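Local coordinates for protein glutathione-independent glyoxalase DJ-1 (Schizosaccharomyces pombe, PDB 4QYT) that catalyses the glutathione-independent conversion of methylglyoxal to D-lactate and helps protect the cell against reactive oxygen species, at residues D16-F27 against P164-L175; V5-D13 against I32-G40. One frame throughout, in Å; residues are numbered along the deposited sequence.

How the contacts relate
Two contacts illustrate how an alpha/beta protein is tied together at short and at long sequence range. From the N terminus the chain runs along strand 7-12, returns through helix 17-29 and enters strand 34-39; contact 2 closes this loop by pairing the two strands, completing a beta-alpha-beta unit. The helix of that unit is also half of contact 1, which closes a far longer loop by meeting helix 167-178, late in the chain. The two loops therefore cross and do not nest. They touch along helix 17-29, Phe-20 packing on Leu-9 and Trp-24 on Ser-36, and near its C-terminal end, where Phe-27 O lies 3.1 Å from Ile-32 N, a probable hydrogen bond.

Contact 1. Residues D16-F27 against P164-L175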
loop_
_atom_site.group_PDB
_atom_site.type_symbol
_atom_site.label_atom_id
_atom_site.label_comp_id
_atom_site.label_asym_id
_atom_site.label_seq_id
_atom_site.Cartn_x
_atom_site.Cartn_y
_atom_site.Cartn_z
ATOM N N ASP A 16 -8.046 -5.610 -0.267
ATOM C CA ASP A 16 -7.218 -4.810 0.621
ATOM C C ASP A 16 -6.313 -3.821 -0.123
ATOM O O ASP A 16 -5.580 -4.204 -1.033
ATOM C CB ASP A 16 -6.358 -5.739 1.480
ATOM C CG ASP A 16 -5.561 -4.970 2.469
ATOM O OD1 ASP A 16 -6.187 -4.489 3.438
ATOM O OD2 ASP A 16 -4.334 -4.845 2.286
ATOM N N GLU A 17 -6.332 -2.586 0.345
ATOM C CA GLU A 17 -5.546 -1.519 -0.287
ATOM C C GLU A 17 -4.043 -1.768 -0.204
ATOM O O GLU A 17 -3.300 -1.483 -1.166
ATOM C CB GLU A 17 -5.848 -0.176 0.359
ATOM C CG GLU A 17 -7.261 0.370 0.178
ATOM C CD GLU A 17 -8.312 -0.082 1.174
ATOM O OE1 GLU A 17 -8.128 -1.146 1.844
ATOM O OE2 GLU A 17 -9.336 0.608 1.269
ATOM N N ILE A 18 -3.564 -2.234 0.943
ATOM C CA ILE A 18 -2.133 -2.424 1.140
ATOM C C ILE A 18 -1.619 -3.546 0.239
ATOM O O ILE A 18 -0.556 -3.412 -0.412
ATOM C CB ILE A 18 -1.817 -2.668 2.628
ATOM C CG1 ILE A 18 -2.131 -1.412 3.430
ATOM C CG2 ILE A 18 -0.382 -3.116 2.798
ATOM C CD1 ILE A 18 -2.220 -1.648 4.944
ATOM N N GLU A 19 -2.356 -4.643 0.217
ATOM C CA GLU A 19 -1.949 -5.810 -0.575
ATOM C C GLU A 19 -2.057 -5.562 -2.073
ATOM O O GLU A 19 -1.302 -6.158 -2.828
ATOM C CB GLU A 19 -2.755 -7.002 -0.152
ATOM C CG GLU A 19 -2.418 -7.409 1.270
ATOM C CD GLU A 19 -3.426 -8.269 1.913
ATOM O OE1 GLU A 19 -4.381 -8.721 1.306
ATOM O OE2 GLU A 19 -3.251 -8.432 3.163
ATOM N N PHE A 20 -2.981 -4.701 -2.492
ATOM C CA PHE A 20 -3.027 -4.243 -3.880
ATOM C C PHE A 20 -1.812 -3.356 -4.201
ATOM O O PHE A 20 -1.118 -3.566 -5.183
ATOM C CB PHE A 20 -4.342 -3.486 -4.148
ATOM C CG PHE A 20 -4.473 -2.976 -5.573
ATOM C CD1 PHE A 20 -3.774 -1.830 -5.989
ATOM C CD2 PHE A 20 -5.206 -3.681 -6.518
ATOM C CE1 PHE A 20 -3.847 -1.380 -7.303
ATOM C CE2 PHE A 20 -5.274 -3.253 -7.818
ATOM C CZ PHE A 20 -4.571 -2.121 -8.207
ATOM N N SER A 21 -1.570 -2.335 -3.365
ATOM C CA SER A 21 -0.595 -1.301 -3.739
ATOM C C SER A 21 0.848 -1.782 -3.796
ATOM O O SER A 21 1.643 -1.231 -4.547
ATOM C CB SER A 21 -0.723 -0.107 -2.785
ATOM O OG SER A 21 -2.029 0.459 -2.823
ATOM N N ALA A 22 1.229 -2.728 -2.939
ATOM C CA ALA A 22 2.626 -3.139 -2.919
ATOM C C ALA A 22 3.068 -3.793 -4.244
ATOM O O ALA A 22 4.000 -3.280 -4.885
ATOM C CB ALA A 22 2.909 -4.016 -1.702
ATOM N N PRO A 23 2.438 -4.897 -4.690
ATOM C CA PRO A 23 2.831 -5.441 -5.992
ATOM C C PRO A 23 2.649 -4.421 -7.101
ATOM O O PRO A 23 3.447 -4.387 -8.038
ATOM C CB PRO A 23 1.960 -6.693 -6.137
ATOM C CG PRO A 23 0.796 -6.493 -5.188
ATOM C CD PRO A 23 1.401 -5.727 -4.048
ATOM N N TRP A 24 1.580 -3.634 -7.060
ATOM C CA TRP A 24 1.355 -2.610 -8.096
ATOM C C TRP A 24 2.570 -1.691 -8.222
ATOM O O TRP A 24 3.144 -1.499 -9.297
ATOM C CB TRP A 24 0.115 -1.774 -7.754
ATOM C CG TRP A 24 -0.193 -0.736 -8.776
ATOM C CD1 TRP A 24 0.229 0.556 -8.736
ATOM C CD2 TRP A 24 -0.876 -0.901 -10.006
ATOM N NE1 TRP A 24 -0.150 1.206 -9.859
ATOM C CE2 TRP A 24 -0.853 0.352 -10.654
ATOM C CE3 TRP A 24 -1.535 -1.970 -10.625
ATOM C CZ2 TRP A 24 -1.467 0.565 -11.885
ATOM C CZ3 TRP A 24 -2.123 -1.740 -11.863
ATOM C CH2 TRP A 24 -2.087 -0.488 -12.451
ATOM N N GLY A 25 2.980 -1.118 -7.095
ATOM C CA GLY A 25 4.058 -0.161 -7.103
ATOM C C GLY A 25 5.403 -0.773 -7.437
ATOM O O GLY A 25 6.261 -0.109 -8.033
ATOM N N ILE A 26 5.596 -2.013 -7.038
ATOM C CA ILE A 26 6.872 -2.717 -7.324
ATOM C C ILE A 26 7.000 -3.001 -8.812
ATOM O O ILE A 26 8.041 -2.722 -9.412
ATOM C CB ILE A 26 6.983 -3.963 -6.433
ATOM C CG1 ILE A 26 7.218 -3.535 -4.975
ATOM C CG2 ILE A 26 8.105 -4.897 -6.895
ATOM C CD1 ILE A 26 6.988 -4.634 -3.958
ATOM N N PHE A 27 5.951 -3.548 -9.434
ATOM C CA PHE A 27 6.024 -3.813 -10.876
ATOM C C PHE A 27 6.084 -2.534 -11.689
ATOM O O PHE A 27 6.817 -2.495 -12.693
ATOM C CB PHE A 27 4.896 -4.745 -11.320
ATOM C CG PHE A 27 5.157 -6.178 -11.008
ATOM C CD1 PHE A 27 6.071 -6.880 -11.778
ATOM C CD2 PHE A 27 4.579 -6.836 -9.960
ATOM C CE1 PHE A 27 6.401 -8.188 -11.486
ATOM C CE2 PHE A 27 4.907 -8.159 -9.680
ATOM C CZ PHE A 27 5.870 -8.830 -10.439
ATOM N N PRO A 164 -0.968 -7.798 5.278
ATOM C CA PRO A 164 -0.540 -6.478 4.828
ATOM C C PRO A 164 0.900 -6.209 5.132
ATOM O O PRO A 164 1.594 -5.619 4.326
ATOM C CB PRO A 164 -1.488 -5.522 5.566
ATOM C CG PRO A 164 -2.546 -6.346 6.112
ATOM C CD PRO A 164 -2.178 -7.766 6.113
ATOM N N GLY A 165 1.382 -6.674 6.278
ATOM C CA GLY A 165 2.786 -6.469 6.633
ATOM C C GLY A 165 3.783 -7.162 5.743
ATOM O O GLY A 165 4.939 -6.777 5.738
ATOM N N THR A 166 3.344 -8.182 5.005
ATOM C CA THR A 166 4.247 -8.930 4.127
ATOM C C THR A 166 4.005 -8.605 2.653
ATOM O O THR A 166 4.645 -9.235 1.801
ATOM C CB THR A 166 4.131 -10.434 4.346
ATOM O OG1 THR A 166 2.844 -10.889 3.938
ATOM C CG2 THR A 166 4.362 -10.788 5.767
ATOM N N ALA A 167 3.192 -7.590 2.353
ATOM C CA ALA A 167 2.865 -7.300 0.959
ATOM C C ALA A 167 4.075 -6.858 0.149
ATOM O O ALA A 167 4.191 -7.210 -1.031
ATOM C CB ALA A 167 1.750 -6.308 0.895
ATOM N N MET A 168 4.974 -6.093 0.757
ATOM C CA MET A 168 6.182 -5.706 0.055
ATOM C C MET A 168 7.094 -6.906 -0.234
ATOM O O MET A 168 7.572 -7.090 -1.350
ATOM C CB MET A 168 6.955 -4.618 0.815
ATOM C CG MET A 168 6.229 -3.269 0.871
ATOM S SD MET A 168 6.022 -2.469 -0.729
ATOM C CE MET A 168 7.711 -1.993 -1.022
ATOM N N LEU A 169 7.299 -7.753 0.772
ATOM C CA LEU A 169 8.073 -8.984 0.555
ATOM C C LEU A 169 7.456 -9.878 -0.504
ATOM O O LEU A 169 8.170 -10.498 -1.323
ATOM C CB LEU A 169 8.218 -9.752 1.859
ATOM C CG LEU A 169 9.139 -9.109 2.896
ATOM C CD1 LEU A 169 8.910 -9.773 4.224
ATOM C CD2 LEU A 169 10.603 -9.188 2.479
ATOM N N PHE A 170 6.134 -9.942 -0.540
ATOM C CA PHE A 170 5.387 -10.691 -1.536
ATOM C C PHE A 170 5.604 -10.138 -2.939
ATOM O O PHE A 170 5.927 -10.893 -3.873
ATOM C CB PHE A 170 3.917 -10.606 -1.133
ATOM C CG PHE A 170 2.933 -11.087 -2.168
ATOM C CD1 PHE A 170 2.843 -12.432 -2.485
ATOM C CD2 PHE A 170 2.042 -10.230 -2.775
ATOM C CE1 PHE A 170 1.885 -12.895 -3.363
ATOM C CE2 PHE A 170 1.055 -10.674 -3.640
ATOM C CZ PHE A 170 0.976 -12.021 -3.926
ATOM N N GLY A 171 5.429 -8.833 -3.109
ATOM C CA GLY A 171 5.671 -8.232 -4.430
ATOM C C GLY A 171 7.081 -8.456 -4.912
ATOM O O GLY A 171 7.319 -8.732 -6.090
ATOM N N LEU A 172 8.026 -8.325 -3.977
ATOM C CA LEU A 172 9.418 -8.538 -4.320
ATOM C C LEU A 172 9.672 -9.990 -4.742
ATOM O O LEU A 172 10.458 -10.224 -5.699
ATOM C CB LEU A 172 10.339 -8.144 -3.167
ATOM C CG LEU A 172 10.563 -6.663 -3.002
ATOM C CD1 LEU A 172 11.179 -6.380 -1.628
ATOM C CD2 LEU A 172 11.408 -6.086 -4.124
ATOM N N LYS A 173 9.088 -10.946 -4.030
ATOM C CA LYS A 173 9.290 -12.355 -4.384
ATOM C C LYS A 173 8.812 -12.614 -5.819
ATOM O O LYS A 173 9.485 -13.288 -6.605
ATOM C CB LYS A 173 8.593 -13.276 -3.378
ATOM C CG LYS A 173 9.017 -14.734 -3.487
ATOM C CD LYS A 173 10.443 -14.987 -3.000
ATOM C CE LYS A 173 10.737 -16.471 -2.934
ATOM N NZ LYS A 173 12.078 -16.749 -2.366
ATOM N N LEU A 174 7.651 -12.055 -6.175
ATOM C CA LEU A 174 7.153 -12.163 -7.545
ATOM C C LEU A 174 8.124 -11.556 -8.536
ATOM O O LEU A 174 8.502 -12.172 -9.529
ATOM C CB LEU A 174 5.772 -11.528 -7.642
ATOM C CG LEU A 174 4.645 -12.337 -6.988
ATOM C CD1 LEU A 174 3.500 -11.387 -6.667
ATOM C CD2 LEU A 174 4.198 -13.461 -7.902
ATOM N N LEU A 175 8.557 -10.333 -8.271
ATOM C CA LEU A 175 9.478 -9.662 -9.146
ATOM C C LEU A 175 10.785 -10.442 -9.345
ATOM O O LEU A 175 11.314 -10.523 -10.453
ATOM C CB LEU A 175 9.823 -8.263 -8.580
ATOM C CG LEU A 175 10.782 -7.456 -9.457
ATOM C CD1 LEU A 175 10.206 -7.154 -10.829
ATOM C CD2 LEU A 175 11.211 -6.194 -8.742
#
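Ile-26 is a knob set in a hole formed by Met-168, Gly-171, Leu-172 and Leu-175. With CG1 beside the backbone N (chi1 -71°) and the chain extended beyond it, CD1 is put deepest into this hole, 3.6 Å from Met-168 O and 3.9 Å from Gly-171 CA. The bare backbone of Gly-171 makes this possible and brings its CA within 4.3 Å of Pro-23 CA, at the kink where Pro-23 has no N-H to offer the preceding turn. Nearer the N termini of both helices, Ala-22 CB and Ala-167 CB meet at 3.7 Å. Small residues thus let two neighbouring helices of the DJ-1/PfpI fold run side by side, their axes 8.0 Å apart and inclined at 37°. Toward solvent lies Met-168, partly exposed, whose chain bends at chi2 and chi3 so that SD still rests on Ala-22 CB; the looser touch is on Phe-170, whose CE2 comes only within 4.5 Å of Pro-23 CG. Phe-27, which also packs on strand 7-12, meets Leu-174 CB with the edge of its ring. At the opposite end Ile-18 CG2 rests on Pro-164 CB, and Glu-19, an inferred active-site residue, lays OE2 3.2 Å from Pro-164 N, which has no hydrogen to give. Asp-16 OD2 caps the helix by accepting from Glu-19 N at 2.9 Å, while OD1 forms a salt bridge with Arg-29 of the second subunit.

Contact 2. Residues V5-D13 against I32-G40; sequences VKVCLFVAD and IPIDSVYVG. With EDO (1,2-ethanediol), chain E.
Asp-13 OD2 is gripped by two donors: Tyr-38 OH at 2.7 Å, arriving on its syn side, and a water at 3.1 Å from OD2. The same water donates to Val-39 O and accepts from Asp-13 N, so it bridges the diverging strand ends. Tyr-38 reaches this point because CG lies anti to the backbone N (chi1 169°), which carries the ring along Val-11 O and past Ala-12; the carboxylate stands almost upright to the ring, the planes 82° apart. A phenylalanine here would probably leave Asp-13 OD2 without its hydroxyl donor and Asn-42 N without its acceptor. Behind these ends, strands 7-12 and 34-39 pair in parallel, as the beta-alpha-beta crossover through helix 17-29 requires. Backbone bonds alternate between the strands from Val-7 N to Pro-33 O onward; the most bent is Val-11 N to Val-37 O, at an N-H...O angle of 142°, with the donor above the carbonyl plane. On the side covered by helix 17-29, Val-7 CG1 touches Ile-34 CD1 at 3.6 Å, and Ser-36 OG, also bonded to Asn-58 N, shares a hydrogen bond of 2.6 Å with O2 of an ethanediol, probably from the crystallisation liquor. The other side faces helix 83-90: Cys-8 SG meets Val-37 CG2 at 3.4 Å and sits over the centre of the Phe-10 ring. With Lys-48 N bound to its other oxygen, the carboxylate of Asp-13 has donors on both oxygens, which would probably favour its charged form.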
loop_
_atom_site.group_PDB
_atom_site.type_symbol
_atom_site.label_atom_id
_atom_site.label_comp_id
_atom_site.label_asym_id
_atom_site.label_seq_id
_atom_site.Cartn_x
_atom_site.Cartn_y
_atom_site.Cartn_z
ATOM N N VAL A 5 7.128 -9.309 -20.190
ATOM C CA VAL A 5 6.322 -9.873 -19.050
ATOM C C VAL A 5 5.159 -8.947 -18.827
ATOM O O VAL A 5 5.346 -7.729 -18.819
ATOM C CB VAL A 5 7.167 -9.989 -17.762
ATOM C CG1 VAL A 5 6.319 -10.373 -16.563
ATOM C CG2 VAL A 5 8.267 -11.015 -17.971
ATOM N N LYS A 6 4.054 -9.531 -18.401
ATOM C CA LYS A 6 2.803 -8.814 -18.398
ATOM C C LYS A 6 1.987 -9.294 -17.205
ATOM O O LYS A 6 1.610 -10.478 -17.139
ATOM C CB LYS A 6 2.096 -9.139 -19.708
ATOM C CG LYS A 6 2.806 -8.568 -20.924
ATOM C CD LYS A 6 2.167 -9.032 -22.214
ATOM C CE LYS A 6 2.289 -10.540 -22.406
ATOM N NZ LYS A 6 2.827 -10.998 -23.732
ATOM N N VAL A 7 1.674 -8.397 -16.275
ATOM C CA VAL A 7 1.071 -8.792 -15.006
ATOM C C VAL A 7 -0.392 -8.371 -14.946
ATOM O O VAL A 7 -0.750 -7.253 -15.325
ATOM C CB VAL A 7 1.865 -8.152 -13.843
ATOM C CG1 VAL A 7 1.304 -8.563 -12.493
ATOM C CG2 VAL A 7 3.346 -8.497 -13.948
ATOM N N CYS A 8 -1.204 -9.273 -14.389
ATOM C CA CYS A 8 -2.578 -8.971 -13.996
ATOM C C CYS A 8 -2.681 -8.973 -12.478
ATOM O O CYS A 8 -2.404 -10.003 -11.842
ATOM C CB CYS A 8 -3.524 -10.041 -14.531
ATOM S SG CYS A 8 -5.190 -9.913 -13.873
ATOM N N LEU A 9 -3.096 -7.840 -11.922
ATOM C CA LEU A 9 -3.431 -7.753 -10.503
ATOM C C LEU A 9 -4.962 -7.752 -10.423
ATOM O O LEU A 9 -5.626 -6.792 -10.779
ATOM C CB LEU A 9 -2.802 -6.480 -9.946
ATOM C CG LEU A 9 -2.953 -6.198 -8.485
ATOM C CD1 LEU A 9 -2.819 -7.314 -7.552
ATOM C CD2 LEU A 9 -2.113 -5.020 -8.071
ATOM N N PHE A 10 -5.508 -8.904 -10.002
ATOM C CA PHE A 10 -6.958 -8.971 -9.824
ATOM C C PHE A 10 -7.373 -8.082 -8.671
ATOM O O PHE A 10 -6.664 -7.917 -7.679
ATOM C CB PHE A 10 -7.392 -10.414 -9.552
ATOM C CG PHE A 10 -7.417 -11.302 -10.760
ATOM C CD1 PHE A 10 -8.342 -11.089 -11.772
ATOM C CD2 PHE A 10 -6.576 -12.402 -10.890
ATOM C CE1 PHE A 10 -8.421 -11.945 -12.862
ATOM C CE2 PHE A 10 -6.679 -13.259 -11.970
ATOM C CZ PHE A 10 -7.599 -13.041 -12.956
ATOM N N VAL A 11 -8.613 -7.600 -8.750
ATOM C CA VAL A 11 -9.164 -6.716 -7.737
ATOM C C VAL A 11 -10.675 -6.893 -7.733
ATOM O O VAL A 11 -11.285 -7.095 -8.782
ATOM C CB VAL A 11 -8.728 -5.248 -7.946
ATOM C CG1 VAL A 11 -9.337 -4.648 -9.215
ATOM C CG2 VAL A 11 -8.986 -4.359 -6.743
ATOM N N ALA A 12 -11.277 -6.803 -6.555
ATOM C CA ALA A 12 -12.714 -6.920 -6.399
ATOM C C ALA A 12 -13.145 -5.877 -5.371
ATOM O O ALA A 12 -12.328 -5.362 -4.607
ATOM C CB ALA A 12 -13.048 -8.326 -5.911
ATOM N N ASP A 13 -14.447 -5.629 -5.270
ATOM C CA ASP A 13 -14.917 -4.901 -4.099
ATOM C C ASP A 13 -14.473 -5.654 -2.855
ATOM O O ASP A 13 -14.615 -6.871 -2.764
ATOM C CB ASP A 13 -16.437 -4.714 -4.194
ATOM C CG ASP A 13 -16.809 -3.887 -5.380
ATOM O OD1 ASP A 13 -16.388 -2.738 -5.471
ATOM O OD2 ASP A 13 -17.414 -4.440 -6.329
ATOM N N ILE A 32 7.565 -3.055 -15.666
ATOM C CA ILE A 32 6.895 -4.238 -16.162
ATOM C C ILE A 32 5.426 -3.940 -16.301
ATOM O O ILE A 32 4.792 -3.540 -15.308
ATOM C CB ILE A 32 7.150 -5.428 -15.235
ATOM C CG1 ILE A 32 8.630 -5.834 -15.290
ATOM C CG2 ILE A 32 6.230 -6.587 -15.558
ATOM C CD1 ILE A 32 9.058 -6.896 -14.303
ATOM N N PRO A 33 4.849 -4.068 -17.503
ATOM C CA PRO A 33 3.424 -3.774 -17.670
ATOM C C PRO A 33 2.533 -4.505 -16.680
ATOM O O PRO A 33 2.708 -5.711 -16.483
ATOM C CB PRO A 33 3.139 -4.202 -19.107
ATOM C CG PRO A 33 4.446 -4.089 -19.791
ATOM C CD PRO A 33 5.473 -4.468 -18.785
ATOM N N ILE A 34 1.564 -3.778 -16.128
ATOM C CA ILE A 34 0.634 -4.329 -15.151
ATOM C C ILE A 34 -0.715 -3.669 -15.328
ATOM O O ILE A 34 -0.788 -2.438 -15.438
ATOM C CB ILE A 34 1.178 -4.209 -13.702
ATOM C CG1 ILE A 34 0.255 -4.888 -12.705
ATOM C CG2 ILE A 34 1.486 -2.767 -13.301
ATOM C CD1 ILE A 34 0.906 -5.124 -11.358
ATOM N N ASP A 35 -1.761 -4.503 -15.345
ATOM C CA ASP A 35 -3.143 -4.041 -15.376
ATOM C C ASP A 35 -3.836 -4.494 -14.098
ATOM O O ASP A 35 -3.620 -5.621 -13.670
ATOM C CB ASP A 35 -3.947 -4.672 -16.533
ATOM C CG ASP A 35 -3.553 -4.228 -17.923
ATOM O OD1 ASP A 35 -3.057 -3.094 -18.076
ATOM O OD2 ASP A 35 -3.795 -5.013 -18.853
ATOM N N SER A 36 -4.748 -3.673 -13.592
ATOM C CA SER A 36 -5.705 -4.138 -12.600
ATOM C C SER A 36 -6.943 -4.608 -13.327
ATOM O O SER A 36 -7.438 -3.951 -14.249
ATOM C CB SER A 36 -6.032 -3.046 -11.586
ATOM O OG SER A 36 -6.500 -1.878 -12.243
ATOM N N VAL A 37 -7.410 -5.791 -12.928
ATOM C CA VAL A 37 -8.534 -6.469 -13.588
ATOM C C VAL A 37 -9.596 -6.764 -12.552
ATOM O O VAL A 37 -9.391 -7.577 -11.636
ATOM C CB VAL A 37 -8.064 -7.742 -14.318
ATOM C CG1 VAL A 37 -9.245 -8.452 -14.935
ATOM C CG2 VAL A 37 -6.997 -7.426 -15.382
ATOM N N TYR A 38 -10.728 -6.059 -12.685
ATOM C CA TYR A 38 -11.804 -6.062 -11.706
ATOM C C TYR A 38 -12.779 -7.197 -11.972
ATOM O O TYR A 38 -13.251 -7.391 -13.106
ATOM C CB TYR A 38 -12.519 -4.713 -11.787
ATOM C CG TYR A 38 -13.822 -4.596 -11.031
ATOM C CD1 TYR A 38 -13.863 -4.708 -9.636
ATOM C CD2 TYR A 38 -14.993 -4.274 -11.682
ATOM C CE1 TYR A 38 -15.046 -4.487 -8.918
ATOM C CE2 TYR A 38 -16.166 -4.085 -10.975
ATOM C CZ TYR A 38 -16.196 -4.152 -9.591
ATOM O OH TYR A 38 -17.407 -3.974 -8.962
ATOM N N VAL A 39 -13.156 -7.861 -10.884
ATOM C CA VAL A 39 -14.195 -8.847 -10.866
ATOM C C VAL A 39 -15.289 -8.303 -9.949
ATOM O O VAL A 39 -15.145 -8.248 -8.735
ATOM C CB VAL A 39 -13.670 -10.179 -10.316
ATOM C CG1 VAL A 39 -14.778 -11.223 -10.191
ATOM C CG2 VAL A 39 -12.526 -10.686 -11.169
ATOM N N GLY A 40 -16.422 -7.923 -10.538
ATOM C CA GLY A 40 -17.503 -7.359 -9.750
ATOM C C GLY A 40 -18.641 -6.828 -10.588
ATOM O O GLY A 40 -18.611 -6.941 -11.815
HETATM C C1 EDO E . -5.843 2.073 -12.029
HETATM O O1 EDO E . -6.479 2.926 -11.140
HETATM C C2 EDO E . -5.042 0.862 -11.503
HETATM O O2 EDO E . -5.882 0.112 -10.740
HETATM O O HOH W 1 -16.456 -7.380 -6.535
#